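Local coordinates for protein methionyl-tRNA formyltransferase (Clostridium thermocellum, PDB 1ZGH) that probably transfers a formyl group from 10-formyltetrahydrofolate to the methionine of initiator methionyl-tRNA, at residues 33-38 / 80-85. Sequence-based numbering, arbitrary orientation.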
loop_
_atom_site.group_PDB
_atom_site.type_symbol
_atom_site.label_atom_id
_atom_site.label_comp_id
_atom_site.label_asym_id
_atom_site.label_seq_id
_atom_site.Cartn_x
_atom_site.Cartn_y
_atom_site.Cartn_z
ATOM N N ILE A 33 15.163 -3.504 -14.463
ATOM C CA ILE A 33 14.157 -2.875 -13.601
ATOM C C ILE A 33 14.598 -2.780 -12.142
ATOM O O ILE A 33 15.477 -3.529 -11.673
ATOM C CB ILE A 33 12.804 -3.611 -13.628
ATOM C CG1 ILE A 33 12.937 -5.030 -13.083
ATOM C CG2 ILE A 33 12.191 -3.645 -15.042
ATOM C CD1 ILE A 33 11.592 -5.679 -12.783
ATOM N N ILE A 34 13.969 -1.847 -11.431
ATOM C CA ILE A 34 14.108 -1.775 -9.993
ATOM C C ILE A 34 12.730 -2.035 -9.406
ATOM O O ILE A 34 11.736 -1.498 -9.884
ATOM C CB ILE A 34 14.622 -0.403 -9.529
ATOM C CG1 ILE A 34 16.065 -0.173 -10.001
ATOM C CG2 ILE A 34 14.534 -0.268 -7.989
ATOM C CD1 ILE A 34 16.538 1.214 -9.797
ATOM N N ILE A 35 12.697 -2.881 -8.384
ATOM C CA ILE A 35 11.566 -2.982 -7.464
ATOM C C ILE A 35 11.951 -2.383 -6.117
ATOM O O ILE A 35 12.762 -2.938 -5.383
ATOM C CB ILE A 35 11.086 -4.442 -7.270
ATOM C CG1 ILE A 35 10.845 -5.085 -8.646
ATOM C CG2 ILE A 35 9.778 -4.482 -6.411
ATOM C CD1 ILE A 35 10.309 -6.500 -8.602
ATOM N N ALA A 36 11.323 -1.264 -5.781
ATOM C CA ALA A 36 11.562 -0.613 -4.501
ATOM C C ALA A 36 10.341 -0.838 -3.625
ATOM O O ALA A 36 9.241 -0.404 -3.936
ATOM C CB ALA A 36 11.852 0.875 -4.713
ATOM N N THR A 37 10.506 -1.590 -2.556
ATOM C CA THR A 37 9.338 -1.918 -1.717
ATOM C C THR A 37 9.776 -2.193 -0.293
ATOM O O THR A 37 10.930 -2.606 -0.049
ATOM C CB THR A 37 8.597 -3.161 -2.290
ATOM O OG1 THR A 37 7.289 -3.291 -1.705
ATOM C CG2 THR A 37 9.444 -4.458 -2.088
ATOM N N THR A 38 8.825 -2.011 0.622
ATOM C CA THR A 38 8.943 -2.458 1.989
ATOM C C THR A 38 7.776 -3.399 2.329
ATOM O O THR A 38 6.854 -3.603 1.525
ATOM C CB THR A 38 8.976 -1.242 2.929
ATOM O OG1 THR A 38 7.761 -0.550 2.790
ATOM C CG2 THR A 38 10.103 -0.324 2.528
ATOM N N TYR A 80 11.994 0.667 -15.863
ATOM C CA TYR A 80 10.903 0.943 -14.919
ATOM C C TYR A 80 11.418 0.848 -13.502
ATOM O O TYR A 80 12.249 -0.021 -13.180
ATOM C CB TYR A 80 9.769 -0.091 -15.045
ATOM C CG TYR A 80 9.013 -0.020 -16.355
ATOM C CD1 TYR A 80 7.868 0.774 -16.479
ATOM C CD2 TYR A 80 9.436 -0.748 -17.456
ATOM C CE1 TYR A 80 7.162 0.833 -17.669
ATOM C CE2 TYR A 80 8.739 -0.697 -18.667
ATOM C CZ TYR A 80 7.602 0.086 -18.763
ATOM O OH TYR A 80 6.916 0.152 -19.956
ATOM N N ILE A 81 10.897 1.713 -12.640
ATOM C CA ILE A 81 11.100 1.568 -11.202
ATOM C C ILE A 81 9.692 1.339 -10.637
ATOM O O ILE A 81 8.812 2.161 -10.836
ATOM C CB ILE A 81 11.745 2.790 -10.532
ATOM C CG1 ILE A 81 13.026 3.224 -11.281
ATOM C CG2 ILE A 81 12.028 2.487 -9.042
ATOM C CD1 ILE A 81 13.646 4.478 -10.727
ATOM N N LEU A 82 9.510 0.194 -9.996
ATOM C CA LEU A 82 8.213 -0.291 -9.560
ATOM C C LEU A 82 8.145 -0.171 -8.041
ATOM O O LEU A 82 9.028 -0.654 -7.363
ATOM C CB LEU A 82 8.040 -1.765 -9.970
ATOM C CG LEU A 82 8.254 -1.999 -11.492
ATOM C CD1 LEU A 82 8.438 -3.441 -11.841
ATOM C CD2 LEU A 82 7.080 -1.449 -12.225
ATOM N N PHE A 83 7.070 0.432 -7.518
ATOM C CA PHE A 83 6.910 0.629 -6.078
ATOM C C PHE A 83 5.640 -0.104 -5.552
ATOM O O PHE A 83 4.579 0.492 -5.529
ATOM C CB PHE A 83 6.778 2.127 -5.787
ATOM C CG PHE A 83 7.994 2.951 -6.123
ATOM C CD1 PHE A 83 8.222 3.416 -7.431
ATOM C CD2 PHE A 83 8.893 3.298 -5.135
ATOM C CE1 PHE A 83 9.334 4.208 -7.730
ATOM C CE2 PHE A 83 10.017 4.067 -5.423
ATOM C CZ PHE A 83 10.233 4.538 -6.712
ATOM N N PRO A 84 5.718 -1.412 -5.229
ATOM C CA PRO A 84 4.536 -2.088 -4.654
ATOM C C PRO A 84 4.044 -1.477 -3.351
ATOM O O PRO A 84 2.833 -1.336 -3.160
ATOM C CB PRO A 84 5.022 -3.504 -4.431
ATOM C CG PRO A 84 6.114 -3.676 -5.429
ATOM C CD PRO A 84 6.809 -2.363 -5.492
ATOM N N HIS A 85 4.986 -1.106 -2.490
ATOM C CA HIS A 85 4.716 -0.313 -1.315
ATOM C C HIS A 85 5.948 0.465 -0.896
ATOM O O HIS A 85 7.016 -0.090 -0.635
ATOM C CB HIS A 85 4.280 -1.196 -0.111
ATOM C CG HIS A 85 3.908 -0.365 1.086
ATOM N ND1 HIS A 85 4.808 -0.037 2.076
ATOM C CD2 HIS A 85 2.792 0.347 1.354
ATOM C CE1 HIS A 85 4.234 0.773 2.948
ATOM N NE2 HIS A 85 3.005 1.018 2.536
#
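Y80 O accepts I34 N at 3.1 Å, starting a ladder between neighbouring parallel strands 80-83 and 31-36 in the Rossmann-like mixed sheet of the formyltransferase domain. One residue on, the I81 and I34 side chains run next to each other in the same direction, and their CG2 methyls meet at 3.9 Å. L82 grips the partner strand twice: its N donates to I34 O at 2.8 Å and its O takes A36 N at 2.9 Å. Its side chain lies on the other face of the sheet, where CD1 meets I33 CD1 at 4.0 Å; here helix 40-52 packs on I33 and I35, and helix 156-178 on L82. F83 sets its ring obliquely against A36, CE2 lying 3.7 Å from A36 CB. P84 follows, its CD packing on I35 CG2, with the two side chains roughly perpendicular. Farther along, T38 N donates to H85 O and keeps the two backbones joined. With CG anti to the backbone N (chi1 -176°), the H85 imidazole reaches T38 at a slant and turns its edge to the hydroxyl, which also hydrogen-bonds S87. There H85 ND1 donates to T38 OG1 at 3.1 Å, the oxygen lying only 4° out of the ring plane.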